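Local coordinates for type II restriction enzyme MspI (Moraxella sp., PDB 1SA3), which recognises the double-stranded DNA sequence 5'-CCGG-3' and cleaves it after the first cytosine, leaving fragments with 5'-phosphates, at residues D40-I45 / S64-A69; D144-E149 / T172-P177; I205-I210 / V215-K220. All blocks are in the same frame, centred on the assembly; numbering follows the deposited sequence.

In the fold
The three contacts follow one another along the chain; none nests in or crosses another. Contact 1 closes an 18-residue excursion, mostly helical, between helix 23-41 and helix 57-69. Contact 2 closes one of 22 residues between helices 146-157 and 165-175, and contact 3 a short turn between strands 203-210 and 213-221. Contacts 1 and 3 touch, their centres about 14 Å apart: helix 57-69 lies on the hairpin, and K65 NZ forms a salt bridge with D216 OD1 and a probable hydrogen bond with V217 O. Contact 2 is remote, its centre about 40 Å from that of contact 1, and ties together two helices on the opposite side of the chain's centre.

Contact 1 of 3, residues D40-I45 / S64-A69; sequences DIFKDI and SKLLKA
The ring of F42 meets L67 at its edge, where CD2 of L67 lies near the ring plane, 4.4 Å from F42 CE2. L66 meets the far end of the same ring obliquely. F42 CZ rests against the three carbons that branch from L66 CG, 3.9 Å from L66 CB and 4.0 Å from both L66 CD1 and L66 CD2, while F42 CE1 lies 3.8 Å from L66 CD1. The two side chains approach from opposite directions and bridge backbones whose nearest CA atoms, those of F42 and L66, are 10.1 Å apart. In this PDDEXK nuclease the contact joins the end of helix 23-41, which carries the sodium ligand E35, to helix 57-69. F42 is the first residue to leave the helix; its ring, set beside the backbone N with chi1 -68°, still reaches across to the second helix. All three touching residues are buried, and strand 100-106 receives them together: I102 packs on F42 and L66, F104 on F42 and L67. L66 also extends to L203 and I205 on strand 203-210, whereas the F42 carbonyl O takes a weak hydrogen bond from S82 OG on strand 77-84.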
loop_
_atom_site.group_PDB
_atom_site.type_symbol
_atom_site.label_atom_id
_atom_site.label_comp_id
_atom_site.label_asym_id
_atom_site.label_seq_id
_atom_site.Cartn_x
_atom_site.Cartn_y
_atom_site.Cartn_z
ATOM N N ASP E 40 10.328 9.976 10.721
ATOM C CA ASP E 40 11.088 11.146 11.144
ATOM C C ASP E 40 10.408 12.464 10.779
ATOM O O ASP E 40 10.455 13.424 11.546
ATOM C CB ASP E 40 12.501 11.107 10.550
ATOM C CG ASP E 40 13.410 10.122 11.271
ATOM O OD1 ASP E 40 12.983 9.559 12.301
ATOM O OD2 ASP E 40 14.553 9.919 10.805
ATOM N N ILE E 41 9.778 12.518 9.611
ATOM C CA ILE E 41 9.094 13.735 9.205
ATOM C C ILE E 41 7.961 14.025 10.194
ATOM O O ILE E 41 7.709 15.184 10.530
ATOM C CB ILE E 41 8.526 13.611 7.765
ATOM C CG1 ILE E 41 9.674 13.611 6.754
ATOM C CG2 ILE E 41 7.561 14.763 7.477
ATOM C CD1 ILE E 41 9.252 13.293 5.324
ATOM N N PHE E 42 7.308 12.965 10.675
ATOM C CA PHE E 42 6.198 13.088 11.622
ATOM C C PHE E 42 6.542 12.599 13.027
ATOM O O PHE E 42 5.674 12.109 13.752
ATOM C CB PHE E 42 4.976 12.307 11.105
ATOM C CG PHE E 42 4.356 12.902 9.868
ATOM C CD1 PHE E 42 4.912 12.671 8.615
ATOM C CD2 PHE E 42 3.238 13.730 9.966
ATOM C CE1 PHE E 42 4.372 13.253 7.475
ATOM C CE2 PHE E 42 2.681 14.323 8.831
ATOM C CZ PHE E 42 3.248 14.086 7.580
ATOM N N LYS E 43 7.801 12.752 13.417
ATOM C CA LYS E 43 8.271 12.301 14.725
ATOM C C LYS E 43 7.636 13.065 15.879
ATOM O O LYS E 43 7.248 12.470 16.884
ATOM C CB LYS E 43 9.796 12.433 14.801
ATOM C CG LYS E 43 10.412 11.818 16.045
ATOM C CD LYS E 43 11.919 12.026 16.052
ATOM C CE LYS E 43 12.581 11.173 17.121
ATOM N NZ LYS E 43 12.322 9.727 16.874
ATOM N N ASP E 44 7.546 14.380 15.732
ATOM C CA ASP E 44 6.957 15.236 16.753
ATOM C C ASP E 44 6.467 16.532 16.131
ATOM O O ASP E 44 6.714 16.804 14.959
ATOM C CB ASP E 44 7.982 15.525 17.852
ATOM C CG ASP E 44 9.343 15.878 17.294
ATOM O OD1 ASP E 44 10.339 15.340 17.809
ATOM O OD2 ASP E 44 9.413 16.685 16.346
ATOM N N ILE E 45 5.762 17.337 16.915
ATOM C CA ILE E 45 5.239 18.584 16.397
ATOM C C ILE E 45 6.367 19.500 15.908
ATOM O O ILE E 45 6.195 20.239 14.944
ATOM C CB ILE E 45 4.383 19.304 17.458
ATOM C CG1 ILE E 45 3.683 20.509 16.826
ATOM C CG2 ILE E 45 5.244 19.711 18.647
ATOM C CD1 ILE E 45 2.693 20.146 15.740
ATOM N N SER E 64 2.745 17.497 3.127
ATOM C CA SER E 64 1.501 18.082 2.613
ATOM C C SER E 64 0.629 17.024 1.929
ATOM O O SER E 64 -0.588 17.027 2.072
ATOM C CB SER E 64 1.789 19.211 1.615
ATOM O OG SER E 64 2.263 20.372 2.275
ATOM N N LYS E 65 1.248 16.123 1.176
ATOM C CA LYS E 65 0.484 15.072 0.514
ATOM C C LYS E 65 -0.165 14.166 1.559
ATOM O O LYS E 65 -1.281 13.684 1.367
ATOM C CB LYS E 65 1.386 14.234 -0.407
ATOM C CG LYS E 65 1.708 14.890 -1.743
ATOM C CD LYS E 65 2.745 14.094 -2.518
ATOM C CE LYS E 65 3.024 14.745 -3.867
ATOM N NZ LYS E 65 4.133 14.091 -4.614
ATOM N N LEU E 66 0.530 13.924 2.663
ATOM C CA LEU E 66 -0.033 13.063 3.697
ATOM C C LEU E 66 -1.224 13.745 4.375
ATOM O O LEU E 66 -2.280 13.130 4.557
ATOM C CB LEU E 66 1.039 12.682 4.726
ATOM C CG LEU E 66 0.684 11.483 5.627
ATOM C CD1 LEU E 66 1.957 10.707 5.993
ATOM C CD2 LEU E 66 -0.039 11.962 6.882
ATOM N N LEU E 67 -1.068 15.014 4.741
ATOM C CA LEU E 67 -2.165 15.741 5.382
ATOM C C LEU E 67 -3.342 15.906 4.421
ATOM O O LEU E 67 -4.510 15.869 4.827
ATOM C CB LEU E 67 -1.690 17.118 5.868
ATOM C CG LEU E 67 -0.621 17.143 6.971
ATOM C CD1 LEU E 67 -0.261 18.589 7.294
ATOM C CD2 LEU E 67 -1.120 16.421 8.219
ATOM N N LYS E 68 -3.041 16.074 3.140
ATOM C CA LYS E 68 -4.087 16.253 2.144
ATOM C C LYS E 68 -4.930 14.987 1.996
ATOM O O LYS E 68 -6.159 15.056 1.891
ATOM C CB LYS E 68 -3.463 16.647 0.805
ATOM C CG LYS E 68 -4.447 16.842 -0.334
ATOM C CD LYS E 68 -3.694 17.193 -1.607
ATOM C CE LYS E 68 -4.589 17.168 -2.836
ATOM N NZ LYS E 68 -3.807 17.535 -4.053
ATOM N N ALA E 69 -4.279 13.830 2.000
ATOM C CA ALA E 69 -5.002 12.568 1.872
ATOM C C ALA E 69 -5.925 12.359 3.068
ATOM O O ALA E 69 -6.878 11.592 2.994
ATOM C CB ALA E 69 -4.018 11.406 1.769
#

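Contact 2 of 3, residues D144-E149 / T172-P177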
loop_
_atom_site.group_PDB
_atom_site.type_symbol
_atom_site.label_atom_id
_atom_site.label_comp_id
_atom_site.label_asym_id
_atom_site.label_seq_id
_atom_site.Cartn_x
_atom_site.Cartn_y
_atom_site.Cartn_z
ATOM N N ASP E 144 -19.012 -20.562 -2.827
ATOM C CA ASP E 144 -18.721 -21.557 -3.851
ATOM C C ASP E 144 -19.512 -21.225 -5.112
ATOM O O ASP E 144 -20.606 -20.668 -5.045
ATOM C CB ASP E 144 -19.081 -22.967 -3.359
ATOM C CG ASP E 144 -18.155 -23.460 -2.253
ATOM O OD1 ASP E 144 -17.054 -22.883 -2.090
ATOM O OD2 ASP E 144 -18.514 -24.432 -1.555
ATOM N N GLY E 145 -18.951 -21.555 -6.270
ATOM C CA GLY E 145 -19.648 -21.266 -7.506
ATOM C C GLY E 145 -18.719 -20.991 -8.667
ATOM O O GLY E 145 -17.510 -21.207 -8.580
ATOM N N GLU E 146 -19.294 -20.509 -9.763
ATOM C CA GLU E 146 -18.536 -20.207 -10.969
ATOM C C GLU E 146 -17.475 -19.135 -10.739
ATOM O O GLU E 146 -16.361 -19.239 -11.253
ATOM C CB GLU E 146 -19.490 -19.769 -12.083
ATOM C CG GLU E 146 -18.802 -19.329 -13.362
ATOM C CD GLU E 146 -19.782 -19.041 -14.482
ATOM O OE1 GLU E 146 -20.754 -18.291 -14.254
ATOM O OE2 GLU E 146 -19.578 -19.561 -15.597
ATOM N N LEU E 147 -17.819 -18.108 -9.967
ATOM C CA LEU E 147 -16.878 -17.031 -9.689
ATOM C C LEU E 147 -15.675 -17.593 -8.944
ATOM O O LEU E 147 -14.538 -17.397 -9.367
ATOM C CB LEU E 147 -17.541 -15.928 -8.857
ATOM C CG LEU E 147 -16.637 -14.752 -8.444
ATOM C CD1 LEU E 147 -15.840 -14.248 -9.641
ATOM C CD2 LEU E 147 -17.498 -13.638 -7.870
ATOM N N LYS E 148 -15.914 -18.301 -7.845
ATOM C CA LYS E 148 -14.798 -18.864 -7.091
ATOM C C LYS E 148 -13.921 -19.769 -7.958
ATOM O O LYS E 148 -12.696 -19.702 -7.888
ATOM C CB LYS E 148 -15.286 -19.656 -5.873
ATOM C CG LYS E 148 -14.150 -20.390 -5.139
ATOM C CD LYS E 148 -14.613 -21.130 -3.892
ATOM C CE LYS E 148 -15.132 -20.169 -2.828
ATOM N NZ LYS E 148 -15.453 -20.867 -1.553
ATOM N N GLU E 149 -14.539 -20.614 -8.775
ATOM C CA GLU E 149 -13.771 -21.518 -9.625
ATOM C C GLU E 149 -12.943 -20.828 -10.705
ATOM O O GLU E 149 -11.860 -21.304 -11.037
ATOM C CB GLU E 149 -14.686 -22.567 -10.261
ATOM C CG GLU E 149 -15.279 -23.535 -9.252
ATOM C CD GLU E 149 -14.237 -24.137 -8.321
ATOM O OE1 GLU E 149 -13.180 -24.583 -8.813
ATOM O OE2 GLU E 149 -14.474 -24.179 -7.095
ATOM N N THR E 172 -14.829 -11.256 -15.375
ATOM C CA THR E 172 -14.994 -9.817 -15.229
ATOM C C THR E 172 -16.432 -9.472 -14.875
ATOM O O THR E 172 -16.694 -8.619 -14.025
ATOM C CB THR E 172 -14.630 -9.092 -16.530
ATOM O OG1 THR E 172 -13.254 -9.339 -16.847
ATOM C CG2 THR E 172 -14.871 -7.593 -16.389
ATOM N N GLU E 173 -17.357 -10.146 -15.548
ATOM C CA GLU E 173 -18.782 -9.940 -15.345
ATOM C C GLU E 173 -19.244 -10.313 -13.942
ATOM O O GLU E 173 -19.936 -9.531 -13.287
ATOM C CB GLU E 173 -19.567 -10.750 -16.384
ATOM C CG GLU E 173 -21.070 -10.728 -16.195
ATOM C CD GLU E 173 -21.803 -11.424 -17.328
ATOM O OE1 GLU E 173 -21.425 -12.566 -17.665
ATOM O OE2 GLU E 173 -22.758 -10.832 -17.879
ATOM N N LEU E 174 -18.859 -11.502 -13.482
ATOM C CA LEU E 174 -19.258 -11.976 -12.161
ATOM C C LEU E 174 -18.592 -11.229 -11.006
ATOM O O LEU E 174 -19.124 -11.166 -9.903
ATOM C CB LEU E 174 -18.958 -13.475 -12.026
ATOM C CG LEU E 174 -19.819 -14.441 -12.850
ATOM C CD1 LEU E 174 -19.368 -15.877 -12.612
ATOM C CD2 LEU E 174 -21.287 -14.271 -12.453
ATOM N N LEU E 175 -17.425 -10.661 -11.261
ATOM C CA LEU E 175 -16.694 -9.960 -10.215
ATOM C C LEU E 175 -17.200 -8.535 -10.012
ATOM O O LEU E 175 -17.093 -7.979 -8.918
ATOM C CB LEU E 175 -15.207 -9.944 -10.574
ATOM C CG LEU E 175 -14.190 -9.552 -9.508
ATOM C CD1 LEU E 175 -14.302 -10.471 -8.299
ATOM C CD2 LEU E 175 -12.794 -9.642 -10.125
ATOM N N GLU E 176 -17.758 -7.960 -11.075
ATOM C CA GLU E 176 -18.260 -6.589 -11.067
ATOM C C GLU E 176 -18.919 -6.138 -9.761
ATOM O O GLU E 176 -18.594 -5.076 -9.233
ATOM C CB GLU E 176 -19.223 -6.383 -12.244
ATOM C CG GLU E 176 -19.573 -4.929 -12.512
ATOM C CD GLU E 176 -20.653 -4.402 -11.585
ATOM O OE1 GLU E 176 -20.831 -3.164 -11.523
ATOM O OE2 GLU E 176 -21.332 -5.222 -10.930
ATOM N N PRO E 177 -19.852 -6.935 -9.222
ATOM C CA PRO E 177 -20.509 -6.547 -7.971
ATOM C C PRO E 177 -19.556 -6.479 -6.775
ATOM O O PRO E 177 -19.825 -5.767 -5.811
ATOM C CB PRO E 177 -21.566 -7.636 -7.780
ATOM C CG PRO E 177 -21.842 -8.110 -9.173
ATOM C CD PRO E 177 -20.456 -8.163 -9.765
#
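L147 and L174 form the centre of a small helix-helix contact in which the first turn of helix 146-157 packs on the last turn of helix 165-175. Their side chains slide past each other in opposite directions, across a backbone separation of 6.1 Å between L147 CA and L174 CA. The two methyls of L147 divide the work: CD1 lies 4.0 Å from L174 CB and 4.3 Å from L175 CD1, while CD2 rests against the carbonyl, 3.6 Å from L174 O. With CG of L147 opposite its backbone N (chi1 178°), both methyls are carried over to the second helix. L174 in turn sends CD1 toward E146, whose extended chain crosses it at about a right angle. L174 CD1 touches the glutamate along its length, 3.6 Å from E146 CG and 3.2 Å from E146 OE1. L174 CD1 thus lies along the aliphatic part of E146 and against OE1, the same oxygen that pairs with R170.

In the next shell, R170, one turn earlier on helix 165-175, makes salt bridges through NE to E146 OE1 and through NH1 to E173 OE1. A single guanidinium therefore joins glutamates of both helices, and its charge probably eases the repulsion between them. Y178 adds to the packing on L147, and T243 to that on L175.

Farther out, G145 occupies the N-cap position of helix 146-157. At its backbone angles (phi 149°, psi -169°) any beta carbon would collide with the carbonyl O of D144, so glycine suits the position. K148 points to the other side of the helix, where its NZ is shared between E134 OE1 and D144 OD1, the latter 2.6 Å away and met nearly along its C-O axis.

Contact 3 of 3, residues I205-I210 / V215-K220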
loop_
_atom_site.group_PDB
_atom_site.type_symbol
_atom_site.label_atom_id
_atom_site.label_comp_id
_atom_site.label_asym_id
_atom_site.label_seq_id
_atom_site.Cartn_x
_atom_site.Cartn_y
_atom_site.Cartn_z
ATOM N N ILE E 205 1.174 4.698 1.112
ATOM C CA ILE E 205 2.274 5.578 0.742
ATOM C C ILE E 205 3.189 4.818 -0.203
ATOM O O ILE E 205 3.667 3.741 0.128
ATOM C CB ILE E 205 3.075 6.006 2.001
ATOM C CG1 ILE E 205 2.151 6.757 2.962
ATOM C CG2 ILE E 205 4.270 6.877 1.613
ATOM C CD1 ILE E 205 2.825 7.194 4.261
ATOM N N ARG E 206 3.415 5.380 -1.385
ATOM C CA ARG E 206 4.266 4.745 -2.382
ATOM C C ARG E 206 5.397 5.663 -2.833
ATOM O O ARG E 206 5.161 6.660 -3.518
ATOM C CB ARG E 206 3.441 4.342 -3.607
ATOM C CG ARG E 206 2.305 3.372 -3.323
ATOM C CD ARG E 206 2.820 2.021 -2.856
ATOM N NE ARG E 206 1.728 1.072 -2.659
ATOM C CZ ARG E 206 0.940 0.627 -3.633
ATOM N NH1 ARG E 206 1.123 1.039 -4.881
ATOM N NH2 ARG E 206 -0.035 -0.227 -3.361
ATOM N N PHE E 207 6.619 5.325 -2.440
ATOM C CA PHE E 207 7.793 6.097 -2.835
ATOM C C PHE E 207 8.308 5.543 -4.152
ATOM O O PHE E 207 8.497 4.329 -4.294
ATOM C CB PHE E 207 8.911 5.971 -1.800
ATOM C CG PHE E 207 8.702 6.793 -0.574
ATOM C CD1 PHE E 207 8.217 6.215 0.590
ATOM C CD2 PHE E 207 8.998 8.148 -0.578
ATOM C CE1 PHE E 207 8.029 6.987 1.741
ATOM C CE2 PHE E 207 8.819 8.926 0.560
ATOM C CZ PHE E 207 8.331 8.341 1.722
ATOM N N GLN E 208 8.501 6.423 -5.124
ATOM C CA GLN E 208 9.045 6.001 -6.399
ATOM C C GLN E 208 10.552 6.207 -6.252
ATOM O O GLN E 208 11.027 7.331 -6.074
ATOM C CB GLN E 208 8.499 6.854 -7.536
ATOM C CG GLN E 208 9.018 6.419 -8.893
ATOM C CD GLN E 208 8.358 7.179 -10.021
ATOM O OE1 GLN E 208 8.223 8.404 -9.959
ATOM N NE2 GLN E 208 7.953 6.462 -11.060
ATOM N N VAL E 209 11.290 5.107 -6.310
ATOM C CA VAL E 209 12.734 5.139 -6.148
ATOM C C VAL E 209 13.389 4.438 -7.323
ATOM O O VAL E 209 13.137 3.256 -7.567
ATOM C CB VAL E 209 13.138 4.428 -4.850
ATOM C CG1 VAL E 209 14.640 4.466 -4.682
ATOM C CG2 VAL E 209 12.449 5.096 -3.661
ATOM N N ILE E 210 14.220 5.177 -8.052
ATOM C CA ILE E 210 14.903 4.628 -9.216
ATOM C C ILE E 210 16.412 4.767 -9.062
ATOM O O ILE E 210 16.918 5.826 -8.687
ATOM C CB ILE E 210 14.433 5.328 -10.505
ATOM C CG1 ILE E 210 12.918 5.169 -10.648
ATOM C CG2 ILE E 210 15.114 4.701 -11.715
ATOM C CD1 ILE E 210 12.312 5.913 -11.816
ATOM N N VAL E 215 12.513 9.732 -6.201
ATOM C CA VAL E 215 12.004 10.393 -7.389
ATOM C C VAL E 215 10.774 11.203 -7.005
ATOM O O VAL E 215 10.704 12.396 -7.278
ATOM C CB VAL E 215 11.638 9.394 -8.486
ATOM C CG1 VAL E 215 11.082 10.135 -9.698
ATOM C CG2 VAL E 215 12.880 8.598 -8.881
ATOM N N ASP E 216 9.816 10.558 -6.344
ATOM C CA ASP E 216 8.590 11.236 -5.925
ATOM C C ASP E 216 7.856 10.317 -4.947
ATOM O O ASP E 216 8.330 9.224 -4.627
ATOM C CB ASP E 216 7.695 11.486 -7.148
ATOM C CG ASP E 216 6.691 12.611 -6.931
ATOM O OD1 ASP E 216 6.603 13.132 -5.804
ATOM O OD2 ASP E 216 5.988 12.974 -7.900
ATOM N N VAL E 217 6.706 10.764 -4.468
ATOM C CA VAL E 217 5.909 9.943 -3.572
ATOM C C VAL E 217 4.442 10.173 -3.894
ATOM O O VAL E 217 4.053 11.247 -4.353
ATOM C CB VAL E 217 6.152 10.297 -2.088
ATOM C CG1 VAL E 217 5.578 11.678 -1.777
ATOM C CG2 VAL E 217 5.494 9.223 -1.181
ATOM N N THR E 218 3.631 9.149 -3.671
ATOM C CA THR E 218 2.205 9.248 -3.903
ATOM C C THR E 218 1.573 8.721 -2.621
ATOM O O THR E 218 1.988 7.679 -2.109
ATOM C CB THR E 218 1.781 8.399 -5.117
ATOM O OG1 THR E 218 2.403 8.919 -6.304
ATOM C CG2 THR E 218 0.290 8.447 -5.297
ATOM N N ILE E 219 0.599 9.455 -2.088
ATOM C CA ILE E 219 -0.072 9.064 -0.845
ATOM C C ILE E 219 -1.575 9.130 -1.065
ATOM O O ILE E 219 -2.130 10.201 -1.318
ATOM C CB ILE E 219 0.333 10.001 0.324
ATOM C CG1 ILE E 219 1.862 9.961 0.502
ATOM C CG2 ILE E 219 -0.360 9.577 1.622
ATOM C CD1 ILE E 219 2.389 10.776 1.669
ATOM N N LYS E 220 -2.227 7.977 -0.964
ATOM C CA LYS E 220 -3.666 7.893 -1.181
ATOM C C LYS E 220 -4.433 7.308 -0.001
ATOM O O LYS E 220 -3.970 6.349 0.607
ATOM C CB LYS E 220 -3.937 7.002 -2.392
ATOM C CG LYS E 220 -3.405 7.518 -3.718
ATOM C CD LYS E 220 -4.356 8.512 -4.364
ATOM C CE LYS E 220 -3.916 8.826 -5.793
ATOM N NZ LYS E 220 -4.885 9.697 -6.524
#
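Q208 runs its side chain past the opposing strand: CB lies 3.8 Å from D216 O, CG 4.0 Å from V215 CB, CD just as far from V215 CG1, and the amide oxygen OE1 3.4 Å from that same methyl. The extended chain, with CG turned opposite the backbone N (chi1 -178°), crosses V215 at a slant. In the backbone, Q208 O accepts from V215 N at 2.8 Å and, weakly, from D216 N, two successive residues facing one. This is a classic beta bulge, and psi of V215, -52°, marks its departure from regular strand geometry. Beyond the bulge the ladder is regular: Q208 N donates to D216 O and R206 N to T218 O, with T218 N returning a bond to R206 O. On the face that holds I205, F207, V217 and I219, V217 CG2 sits over the F207 ring, 3.9 Å from its centroid and 18° off the normal, a CH-pi contact. The same methyl also meets I205 CG2 at 3.8 Å, so it touches both the ring and the isoleucine. I62 and L66 of helix 57-69 and I38 of helix 23-41 pack on this face. R206 leads its guanidinium away, to the C-terminal carboxylate of G262. The arrangement is an antiparallel beta hairpin whose second strand forms one edge of the mixed central sheet of this PDDEXK nuclease.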